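PDB 5DX9: trehalose-6-phosphate phosphatase from Cryptococcus neoformans, which belongs to the trehalose-phosphatase family of the HAD clan and holds a magnesium ion beside its central, mostly parallel beta sheet. Local coordinates for residues F25-G29 with T30-I34; A41-E45 with R46-A50; S86-H89 with G90-K94; V294-A297 with F298-L301. One frame throughout, in Å; residues are numbered along the deposited sequence.

Contact 1 of 4, residues F25-G29 with T30-I34. Unlike the reference sequence in segment 25-29: N26 (reference Asp). With MG (magnesium ion), chain C; G6P (6-O-phosphono-alpha-D-glucopyranose), chain B; GLC (alpha-D-glucopyranose), chain D.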
loop_
_atom_site.group_PDB
_atom_site.type_symbol
_atom_site.label_atom_id
_atom_site.label_comp_id
_atom_site.label_asym_id
_atom_site.label_seq_id
_atom_site.Cartn_x
_atom_site.Cartn_y
_atom_site.Cartn_z
ATOM N N PHE A 25 -4.727 1.064 -4.728
ATOM C CA PHE A 25 -4.618 2.432 -4.232
ATOM C C PHE A 25 -4.128 2.514 -2.793
ATOM O O PHE A 25 -4.732 1.933 -1.887
ATOM C CB PHE A 25 -5.966 3.147 -4.319
ATOM C CG PHE A 25 -6.512 3.260 -5.711
ATOM C CD1 PHE A 25 -6.229 4.368 -6.493
ATOM C CD2 PHE A 25 -7.323 2.265 -6.233
ATOM C CE1 PHE A 25 -6.737 4.480 -7.768
ATOM C CE2 PHE A 25 -7.834 2.370 -7.507
ATOM C CZ PHE A 25 -7.542 3.477 -8.278
ATOM N N ASN A 26 -3.042 3.251 -2.581
ATOM C CA ASN A 26 -2.683 3.701 -1.241
ATOM C C ASN A 26 -3.748 4.690 -0.798
ATOM O O ASN A 26 -4.508 5.187 -1.631
ATOM C CB ASN A 26 -1.290 4.337 -1.223
ATOM C CG ASN A 26 -0.880 4.819 0.161
ATOM O OD1 ASN A 26 -0.761 6.015 0.403
ATOM N ND2 ASN A 26 -0.657 3.885 1.066
ATOM N N TYR A 27 -3.835 4.976 0.498
ATOM C CA TYR A 27 -4.852 5.924 0.935
ATOM C C TYR A 27 -4.301 7.308 1.238
ATOM O O TYR A 27 -4.483 8.232 0.453
ATOM C CB TYR A 27 -5.608 5.423 2.162
ATOM C CG TYR A 27 -6.745 6.365 2.489
ATOM C CD1 TYR A 27 -7.796 6.535 1.596
ATOM C CD2 TYR A 27 -6.752 7.112 3.661
ATOM C CE1 TYR A 27 -8.831 7.401 1.864
ATOM C CE2 TYR A 27 -7.792 7.985 3.943
ATOM C CZ TYR A 27 -8.829 8.123 3.037
ATOM O OH TYR A 27 -9.869 8.984 3.283
ATOM N N ASP A 28 -3.653 7.456 2.388
ATOM C CA ASP A 28 -3.165 8.764 2.809
ATOM C C ASP A 28 -2.157 9.308 1.808
ATOM O O ASP A 28 -1.247 8.595 1.390
ATOM C CB ASP A 28 -2.544 8.686 4.206
ATOM C CG ASP A 28 -3.535 8.224 5.253
ATOM O OD1 ASP A 28 -4.510 8.962 5.506
ATOM O OD2 ASP A 28 -3.339 7.127 5.819
ATOM N N GLY A 29 -2.332 10.568 1.422
ATOM C CA GLY A 29 -1.441 11.217 0.477
ATOM C C GLY A 29 -1.632 10.745 -0.954
ATOM O O GLY A 29 -1.036 11.289 -1.885
ATOM N N THR A 30 -2.470 9.731 -1.136
ATOM C CA THR A 30 -2.678 9.163 -2.459
ATOM C C THR A 30 -4.111 9.349 -2.942
ATOM O O THR A 30 -4.337 9.831 -4.048
ATOM C CB THR A 30 -2.329 7.670 -2.486
ATOM O OG1 THR A 30 -0.928 7.504 -2.223
ATOM C CG2 THR A 30 -2.659 7.076 -3.850
ATOM N N LEU A 31 -5.073 8.958 -2.113
ATOM C CA LEU A 31 -6.484 9.156 -2.430
ATOM C C LEU A 31 -7.044 10.360 -1.689
ATOM O O LEU A 31 -8.123 10.862 -2.010
ATOM C CB LEU A 31 -7.293 7.905 -2.088
ATOM C CG LEU A 31 -7.209 6.780 -3.116
ATOM C CD1 LEU A 31 -8.090 5.614 -2.715
ATOM C CD2 LEU A 31 -7.601 7.301 -4.490
ATOM N N THR A 32 -6.298 10.824 -0.695
ATOM C CA THR A 32 -6.722 11.949 0.123
ATOM C C THR A 32 -5.484 12.696 0.597
ATOM O O THR A 32 -4.430 12.092 0.793
ATOM C CB THR A 32 -7.573 11.487 1.332
ATOM O OG1 THR A 32 -8.236 12.612 1.924
ATOM C CG2 THR A 32 -6.703 10.796 2.374
ATOM N N PRO A 33 -5.596 14.020 0.758
ATOM C CA PRO A 33 -4.444 14.827 1.171
ATOM C C PRO A 33 -3.908 14.454 2.553
ATOM O O PRO A 33 -4.637 13.907 3.381
ATOM C CB PRO A 33 -5.001 16.256 1.181
ATOM C CG PRO A 33 -6.204 16.211 0.293
ATOM C CD PRO A 33 -6.782 14.846 0.471
ATOM N N ILE A 34 -2.629 14.733 2.777
ATOM C CA ILE A 34 -2.058 14.705 4.116
ATOM C C ILE A 34 -2.643 15.877 4.891
ATOM O O ILE A 34 -2.659 16.997 4.390
ATOM C CB ILE A 34 -0.517 14.809 4.087
ATOM C CG1 ILE A 34 0.075 13.707 3.205
ATOM C CG2 ILE A 34 0.064 14.754 5.500
ATOM C CD1 ILE A 34 -0.224 12.311 3.694
HETATM MG MG MG C . 0.313 7.051 1.856
HETATM C C1 G6P B . -1.269 7.873 8.511
HETATM C C2 G6P B . -1.681 6.958 9.657
HETATM C C3 G6P B . -0.493 6.212 10.231
HETATM C C4 G6P B . 0.173 5.380 9.154
HETATM C C5 G6P B . 0.379 6.102 7.809
HETATM C C6 G6P B . 0.240 5.136 6.617
HETATM O O1 G6P B . -0.487 8.987 8.951
HETATM O O2 G6P B . -2.317 7.736 10.668
HETATM O O3 G6P B . -0.924 5.302 11.253
HETATM O O4 G6P B . 1.417 4.963 9.732
HETATM O O5 G6P B . -0.562 7.144 7.507
HETATM O O6 G6P B . -0.914 5.465 5.804
HETATM P P G6P B . -0.979 5.076 4.223
HETATM O O1P G6P B . -2.477 4.806 3.703
HETATM O O2P G6P B . -0.426 6.202 3.437
HETATM O O3P G6P B . -0.067 3.764 4.032
HETATM C C1 GLC D . -0.276 9.933 7.893
HETATM C C2 GLC D . 0.743 10.989 8.327
HETATM C C3 GLC D . 0.150 11.923 9.373
HETATM C C4 GLC D . -1.179 12.506 8.911
HETATM C C5 GLC D . -2.129 11.397 8.466
HETATM C C6 GLC D . -3.396 11.953 7.819
HETATM O O2 GLC D . 1.920 10.333 8.837
HETATM O O3 GLC D . 1.068 12.990 9.633
HETATM O O4 GLC D . -1.735 13.269 9.992
HETATM O O5 GLC D . -1.505 10.547 7.506
HETATM O O6 GLC D . -3.055 12.895 6.794
HETATM O O HOH W 1 1.296 8.643 2.799
HETATM O O HOH W 2 1.673 5.515 1.810
#

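Contact 2 of 4, residues A41-E45 with R46-A50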
loop_
_atom_site.group_PDB
_atom_site.type_symbol
_atom_site.label_atom_id
_atom_site.label_comp_id
_atom_site.label_asym_id
_atom_site.label_seq_id
_atom_site.Cartn_x
_atom_site.Cartn_y
_atom_site.Cartn_z
ATOM N N ALA A 41 -8.729 12.353 8.028
ATOM C CA ALA A 41 -8.451 12.043 6.627
ATOM C C ALA A 41 -9.599 11.260 5.994
ATOM O O ALA A 41 -9.421 10.121 5.561
ATOM C CB ALA A 41 -7.152 11.267 6.508
ATOM N N VAL A 42 -10.775 11.875 5.943
ATOM C CA VAL A 42 -11.958 11.210 5.411
ATOM C C VAL A 42 -12.135 11.493 3.919
ATOM O O VAL A 42 -11.951 12.623 3.468
ATOM C CB VAL A 42 -13.230 11.641 6.165
ATOM C CG1 VAL A 42 -13.066 11.385 7.659
ATOM C CG2 VAL A 42 -13.537 13.107 5.903
ATOM N N PRO A 43 -12.494 10.456 3.147
ATOM C CA PRO A 43 -12.635 10.597 1.695
ATOM C C PRO A 43 -13.777 11.532 1.317
ATOM O O PRO A 43 -14.815 11.541 1.978
ATOM C CB PRO A 43 -12.917 9.163 1.227
ATOM C CG PRO A 43 -13.520 8.496 2.410
ATOM C CD PRO A 43 -12.846 9.102 3.610
ATOM N N THR A 44 -13.576 12.316 0.263
ATOM C CA THR A 44 -14.600 13.235 -0.214
ATOM C C THR A 44 -15.731 12.464 -0.879
ATOM O O THR A 44 -15.673 11.239 -0.994
ATOM C CB THR A 44 -14.030 14.249 -1.217
ATOM O OG1 THR A 44 -13.601 13.560 -2.398
ATOM C CG2 THR A 44 -12.852 14.991 -0.612
ATOM N N GLU A 45 -16.756 13.184 -1.321
ATOM C CA GLU A 45 -17.876 12.557 -2.010
ATOM C C GLU A 45 -17.435 12.024 -3.370
ATOM O O GLU A 45 -17.720 10.880 -3.721
ATOM C CB GLU A 45 -19.030 13.548 -2.177
ATOM C CG GLU A 45 -20.399 12.899 -2.110
ATOM C CD GLU A 45 -20.603 12.135 -0.815
ATOM O OE1 GLU A 45 -20.491 12.759 0.265
ATOM O OE2 GLU A 45 -20.857 10.912 -0.878
ATOM N N ARG A 46 -16.737 12.864 -4.128
ATOM C CA ARG A 46 -16.263 12.485 -5.455
ATOM C C ARG A 46 -15.321 11.287 -5.395
ATOM O O ARG A 46 -15.371 10.409 -6.255
ATOM C CB ARG A 46 -15.566 13.670 -6.128
ATOM C CG ARG A 46 -16.512 14.779 -6.559
ATOM C CD ARG A 46 -15.752 16.030 -6.979
ATOM N NE ARG A 46 -14.810 15.778 -8.066
ATOM C CZ ARG A 46 -13.972 16.690 -8.552
ATOM N NH1 ARG A 46 -13.960 17.913 -8.046
ATOM N NH2 ARG A 46 -13.146 16.381 -9.541
ATOM N N THR A 47 -14.468 11.251 -4.374
ATOM C CA THR A 47 -13.509 10.163 -4.213
ATOM C C THR A 47 -14.221 8.849 -3.928
ATOM O O THR A 47 -13.932 7.822 -4.547
ATOM C CB THR A 47 -12.508 10.452 -3.077
ATOM O OG1 THR A 47 -11.688 11.572 -3.433
ATOM C CG2 THR A 47 -11.622 9.243 -2.820
ATOM N N ARG A 48 -15.155 8.892 -2.984
ATOM C CA ARG A 48 -15.949 7.724 -2.627
ATOM C C ARG A 48 -16.709 7.198 -3.838
ATOM O O ARG A 48 -16.812 5.988 -4.039
ATOM C CB ARG A 48 -16.915 8.064 -1.490
ATOM C CG ARG A 48 -18.062 7.079 -1.324
ATOM C CD ARG A 48 -18.768 7.268 0.016
ATOM N NE ARG A 48 -18.983 8.675 0.340
ATOM C CZ ARG A 48 -18.199 9.382 1.148
ATOM N NH1 ARG A 48 -17.148 8.809 1.721
ATOM N NH2 ARG A 48 -18.468 10.660 1.389
ATOM N N ASN A 49 -17.230 8.112 -4.648
ATOM C CA ASN A 49 -17.971 7.735 -5.846
ATOM C C ASN A 49 -17.091 7.034 -6.879
ATOM O O ASN A 49 -17.495 6.036 -7.477
ATOM C CB ASN A 49 -18.628 8.964 -6.477
ATOM C CG ASN A 49 -19.727 9.548 -5.611
ATOM O OD1 ASN A 49 -20.213 8.900 -4.683
ATOM N ND2 ASN A 49 -20.131 10.774 -5.916
ATOM N N ALA A 50 -15.886 7.562 -7.078
ATOM C CA ALA A 50 -14.963 7.023 -8.072
ATOM C C ALA A 50 -14.587 5.577 -7.763
ATOM O O ALA A 50 -14.718 4.699 -8.615
ATOM C CB ALA A 50 -13.713 7.889 -8.153
#

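Contact 3 of 4, residues S86-H89 with G90-K94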
loop_
_atom_site.group_PDB
_atom_site.type_symbol
_atom_site.label_atom_id
_atom_site.label_comp_id
_atom_site.label_asym_id
_atom_site.label_seq_id
_atom_site.Cartn_x
_atom_site.Cartn_y
_atom_site.Cartn_z
ATOM N N SER A 86 -6.284 -3.783 2.644
ATOM C CA SER A 86 -5.076 -4.253 3.306
ATOM C C SER A 86 -4.623 -3.203 4.316
ATOM O O SER A 86 -4.460 -2.032 3.974
ATOM C CB SER A 86 -3.975 -4.548 2.289
ATOM O OG SER A 86 -2.864 -5.175 2.905
ATOM N N ALA A 87 -4.438 -3.621 5.563
ATOM C CA ALA A 87 -4.169 -2.677 6.639
ATOM C C ALA A 87 -2.824 -2.925 7.303
ATOM O O ALA A 87 -2.319 -4.048 7.313
ATOM C CB ALA A 87 -5.282 -2.732 7.677
ATOM N N GLU A 88 -2.255 -1.857 7.851
ATOM C CA GLU A 88 -1.018 -1.924 8.622
ATOM C C GLU A 88 0.125 -2.540 7.822
ATOM O O GLU A 88 0.844 -3.415 8.309
ATOM C CB GLU A 88 -1.252 -2.700 9.922
ATOM C CG GLU A 88 -2.442 -2.170 10.719
ATOM C CD GLU A 88 -2.431 -2.591 12.176
ATOM O OE1 GLU A 88 -1.333 -2.744 12.749
ATOM O OE2 GLU A 88 -3.526 -2.764 12.749
ATOM N N HIS A 89 0.273 -2.077 6.583
ATOM C CA HIS A 89 1.412 -2.429 5.741
ATOM C C HIS A 89 1.454 -3.905 5.371
ATOM O O HIS A 89 2.527 -4.500 5.273
ATOM C CB HIS A 89 2.716 -2.025 6.434
ATOM C CG HIS A 89 2.807 -0.560 6.718
ATOM N ND1 HIS A 89 3.221 0.357 5.777
ATOM C CD2 HIS A 89 2.519 0.152 7.835
ATOM C CE1 HIS A 89 3.192 1.570 6.303
ATOM N NE2 HIS A 89 2.770 1.471 7.551
ATOM N N GLY A 90 0.284 -4.494 5.155
ATOM C CA GLY A 90 0.209 -5.865 4.687
ATOM C C GLY A 90 0.246 -6.898 5.795
ATOM O O GLY A 90 0.520 -8.074 5.547
ATOM N N SER A 91 -0.026 -6.462 7.020
ATOM C CA SER A 91 -0.123 -7.385 8.144
ATOM C C SER A 91 -1.553 -7.914 8.257
ATOM O O SER A 91 -1.811 -8.898 8.951
ATOM C CB SER A 91 0.306 -6.702 9.442
ATOM O OG SER A 91 -0.564 -5.635 9.759
ATOM N N PHE A 92 -2.476 -7.252 7.564
ATOM C CA PHE A 92 -3.868 -7.688 7.510
ATOM C C PHE A 92 -4.432 -7.527 6.106
ATOM O O PHE A 92 -4.069 -6.595 5.386
ATOM C CB PHE A 92 -4.723 -6.905 8.504
ATOM C CG PHE A 92 -4.346 -7.135 9.935
ATOM C CD1 PHE A 92 -4.600 -8.355 10.539
ATOM C CD2 PHE A 92 -3.745 -6.134 10.678
ATOM C CE1 PHE A 92 -4.257 -8.574 11.858
ATOM C CE2 PHE A 92 -3.400 -6.347 12.000
ATOM C CZ PHE A 92 -3.657 -7.569 12.590
ATOM N N VAL A 93 -5.326 -8.435 5.728
ATOM C CA VAL A 93 -5.924 -8.423 4.397
ATOM C C VAL A 93 -7.394 -8.839 4.437
ATOM O O VAL A 93 -7.717 -9.974 4.788
ATOM C CB VAL A 93 -5.169 -9.363 3.435
ATOM C CG1 VAL A 93 -5.670 -9.184 2.011
ATOM C CG2 VAL A 93 -3.673 -9.110 3.511
ATOM N N LYS A 94 -8.284 -7.917 4.081
ATOM C CA LYS A 94 -9.700 -8.244 3.954
ATOM C C LYS A 94 -10.131 -8.245 2.491
ATOM O O LYS A 94 -10.359 -7.187 1.904
ATOM C CB LYS A 94 -10.565 -7.261 4.740
ATOM C CG LYS A 94 -12.052 -7.454 4.499
ATOM C CD LYS A 94 -12.830 -6.172 4.739
ATOM C CE LYS A 94 -14.242 -6.280 4.184
ATOM N NZ LYS A 94 -14.999 -5.006 4.305
#

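Contact 4 of 4, residues V294-A297 with F298-L301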
loop_
_atom_site.group_PDB
_atom_site.type_symbol
_atom_site.label_atom_id
_atom_site.label_comp_id
_atom_site.label_asym_id
_atom_site.label_seq_id
_atom_site.Cartn_x
_atom_site.Cartn_y
_atom_site.Cartn_z
ATOM N N VAL A 294 -4.865 12.027 -8.800
ATOM C CA VAL A 294 -5.016 10.582 -8.862
ATOM C C VAL A 294 -6.488 10.227 -9.022
ATOM O O VAL A 294 -6.843 9.350 -9.808
ATOM C CB VAL A 294 -4.463 9.885 -7.608
ATOM C CG1 VAL A 294 -4.864 8.421 -7.610
ATOM C CG2 VAL A 294 -2.952 10.026 -7.541
ATOM N N VAL A 295 -7.339 10.923 -8.275
ATOM C CA VAL A 295 -8.779 10.693 -8.336
ATOM C C VAL A 295 -9.374 11.197 -9.644
ATOM O O VAL A 295 -10.140 10.489 -10.295
ATOM C CB VAL A 295 -9.510 11.373 -7.166
ATOM C CG1 VAL A 295 -11.018 11.304 -7.369
ATOM C CG2 VAL A 295 -9.107 10.730 -5.851
ATOM N N GLU A 296 -9.018 12.421 -10.019
ATOM C CA GLU A 296 -9.525 13.030 -11.245
ATOM C C GLU A 296 -9.147 12.219 -12.482
ATOM O O GLU A 296 -9.891 12.184 -13.459
ATOM C CB GLU A 296 -9.012 14.466 -11.382
ATOM C CG GLU A 296 -9.552 15.416 -10.323
ATOM C CD GLU A 296 -9.184 16.862 -10.594
ATOM O OE1 GLU A 296 -8.151 17.099 -11.259
ATOM O OE2 GLU A 296 -9.932 17.761 -10.149
ATOM N N ALA A 297 -7.989 11.571 -12.437
ATOM C CA ALA A 297 -7.570 10.700 -13.529
ATOM C C ALA A 297 -8.607 9.611 -13.775
ATOM O O ALA A 297 -8.935 9.290 -14.917
ATOM C CB ALA A 297 -6.219 10.081 -13.228
ATOM N N PHE A 298 -9.126 9.048 -12.691
ATOM C CA PHE A 298 -10.107 7.985 -12.805
ATOM C C PHE A 298 -11.509 8.542 -12.997
ATOM O O PHE A 298 -12.373 7.864 -13.542
ATOM C CB PHE A 298 -10.048 7.072 -11.583
ATOM C CG PHE A 298 -8.926 6.078 -11.634
ATOM C CD1 PHE A 298 -9.085 4.870 -12.291
ATOM C CD2 PHE A 298 -7.708 6.355 -11.038
ATOM C CE1 PHE A 298 -8.055 3.954 -12.346
ATOM C CE2 PHE A 298 -6.675 5.443 -11.087
ATOM C CZ PHE A 298 -6.848 4.241 -11.740
ATOM N N GLU A 299 -11.732 9.778 -12.563
ATOM C CA GLU A 299 -13.007 10.439 -12.810
ATOM C C GLU A 299 -13.179 10.733 -14.297
ATOM O O GLU A 299 -14.238 10.480 -14.871
ATOM C CB GLU A 299 -13.117 11.736 -12.005
ATOM C CG GLU A 299 -13.347 11.534 -10.515
ATOM C CD GLU A 299 -13.528 12.842 -9.778
ATOM O OE1 GLU A 299 -12.637 13.710 -9.879
ATOM O OE2 GLU A 299 -14.564 13.009 -9.104
ATOM N N SER A 300 -12.136 11.279 -14.915
ATOM C CA SER A 300 -12.164 11.551 -16.346
ATOM C C SER A 300 -12.285 10.242 -17.106
ATOM O O SER A 300 -13.035 10.141 -18.076
ATOM C CB SER A 300 -10.912 12.309 -16.785
ATOM O OG SER A 300 -10.815 13.552 -16.114
ATOM N N LEU A 301 -11.546 9.239 -16.644
ATOM C CA LEU A 301 -11.580 7.912 -17.238
ATOM C C LEU A 301 -12.982 7.316 -17.158
ATOM O O LEU A 301 -13.507 6.801 -18.146
ATOM C CB LEU A 301 -10.572 6.992 -16.544
ATOM C CG LEU A 301 -10.548 5.525 -16.974
ATOM C CD1 LEU A 301 -10.466 5.428 -18.483
ATOM C CD2 LEU A 301 -9.381 4.786 -16.334
#

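Contact 1 of 4, residues F25-G29 with T30-I34
N26 and T30 meet beside the magnesium ion. N26 OD1, 2.1 Å from the metal, also accepts T30 OG1 at 3.0 Å, on a lone pair and in the carbonyl plane. With CG anti to the backbone N (chi1 -180°), the N26 amide reaches metal and phosphate together: its ND2 donates to O3P of the 6-O-phosphono-alpha-D-glucopyranose at 3.0 Å. D28 adds its carbonyl O to the metal and its N to O1P, while its carboxylate turns to R68. D212, phosphate oxygen O2P and two waters complete the magnesium shell.

Behind this shell the chain folds back tightly. Y27 O takes L31 N at 2.7 Å in its carbonyl plane and T30 N at 3.0 Å from 45° above that plane, so one oxygen pins the start of the returning segment. Y27's ring receives T32 CG2 over one face, 3.7 Å from the centroid, and its OH is held by A41 O. Farther out, L31 CD1 packs on F25 CB at 3.6 Å. G29, at positive phi, lies under I34 CD1. The reference sequence has Asp at position 26; with that residue, 26-30 spells DxDGT, the first signature motif of HAD proteins, placed just after strand 21-25.

Contact 2 of 4, residues A41-E45 with R46-A50
R48 lays one face of its guanidinium over T44 O and turns its edge to the carboxylate of E45, within the first turn of helix 45-56, where T44 is the N-cap. The carbonyl oxygen sits 3.6 Å above the guanidinium plane, displaced toward the rim, while also accepting R48 N at 3.1 Å in the opening i to i+4 bond of the helix. R48 is therefore tied to T44 through its backbone and folded back over it by its side chain. R48 runs out extended through chi1 and chi2, then bends at chi3 (43°), which carries the guanidinium back past the start of the helix, NH1 coming alongside CG of P43.

At the N-cap the two threonines meet at their hydroxyls, T44 OG1 and T47 OG1 lying 2.9 Å apart, and either may donate. T47 is buried and rests on W77 of helix 70-77, as does P43, so the loop and the helix start are both seated on that neighbour. The next i to i+4 bond runs from N49 N to E45 O at 3.0 Å.

E45 and R48 form the salt bridge of this turn. E45 bends at chi2 so that its carboxylate doubles back to R48, the two planes 61° apart. R48 takes it side-on, its donors above the carboxylate plane: NH2 to OE1 of E45 at 3.1 Å, and NE to OE2 of E45 at 3.2 Å.

Contact 3 of 4, residues S86-H89 with G90-K94
The beta hairpin of strands 84-87 and 92-94 turns through residues 88-91 and carries a classic beta bulge, S91 and F92 both facing A87. S86 with V93 forms a non-hydrogen-bonded antiparallel pair and A87 with F92 a hydrogen-bonded one. In the latter, A87 N donates to F92 O at 3.0 Å and F92 N returns to A87 O at 3.2 Å; S91 N adds a weak bond to A87 O at the bulge. E88, H89 and G90 all take positive phi, a run of left-handed backbone conformations that swings the chain round in so few residues.

F92 O has a second donor. S86 places OG anti to its own N (chi1 -172°) and reaches that oxygen at 3.1 Å, approaching much more nearly head-on than A87 N, which comes in from above the carbonyl plane. The buried serine hydroxyl thus ties its strand to the partner strand through a side chain as well as through backbone.

On the other face of the hairpin, A87 CB packs on F92 CB. The E88 and F92 side chains run side by side, the carboxylate turned 66° from the ring and its CD lying at the ring's edge, in plane; OE1 and OE2 of E88 are bound by residues 136-138. H89 leads away to the ligand pocket, where its NE2 bonds E182, itself a partner of the 6-O-phosphono-alpha-D-glucopyranose. Across the turn, S91 OG donates to E88 O at 3.0 Å from above the carbonyl plane and presses equally close to E88 CB, also 3.0 Å away.

Contact 4 of 4, residues V294-A297 with F298-L301
Residues 294-297 run straight into 298-301 as consecutive turns of helix 291-306, joined by regular i to i+4 bonds: E299 N to V295 O at 2.9 Å, S300 N to E296 O at 2.8 Å and L301 N to A297 O at 3.1 Å. E296 O is gripped twice, because S300 sets OG beside its own backbone N (chi1 -60°) and donates back to the same oxygen at 3.1 Å. The two donors come from opposite faces of the E296 carbonyl plane, and the serine hydroxyl donates within its own helix.

F298 turns back along the axis, bringing CD2 to 3.4 Å from V294 O, which lies at the ring edge near its plane. The ring then meets F25 and F208 edge-to-face. E299 runs extended along the helix surface with CD 3.8 Å from V295 CG1 and OE1 3.6 Å from E296 CG. Its carboxylate is paired with R46, which would ease the nearness of the E296 charge. L301, on the buried side, packs against helix 8-17. This is an amphipathic helix laid on a HAD-type alpha/beta core, its aromatic F298 reaching the strands 21-25 and 206-211.

How the contacts relate
Contact 1 holds the magnesium ion, and contacts 2 and 4 gather behind it, their centres about 11 and 14 Å from its own. The join to contact 2 runs from Y27 OH to A41 O (2.6 Å), that to contact 4 from F25 CE1 to F298 CE2 (3.5 Å). Contacts 2 and 4 meet directly at R46 NH2 and E299 OE1 (2.7 Å), with V295 CG2 packed on T47 OG1. Contact 3 stands apart: its centre is about 16 Å from that of contact 1 and about 25 Å from that of contact 4. It still reaches the pocket, since the H89 side chain comes within about 4 Å of the same 6-O-phosphono-alpha-D-glucopyranose that N26 and D28 bind.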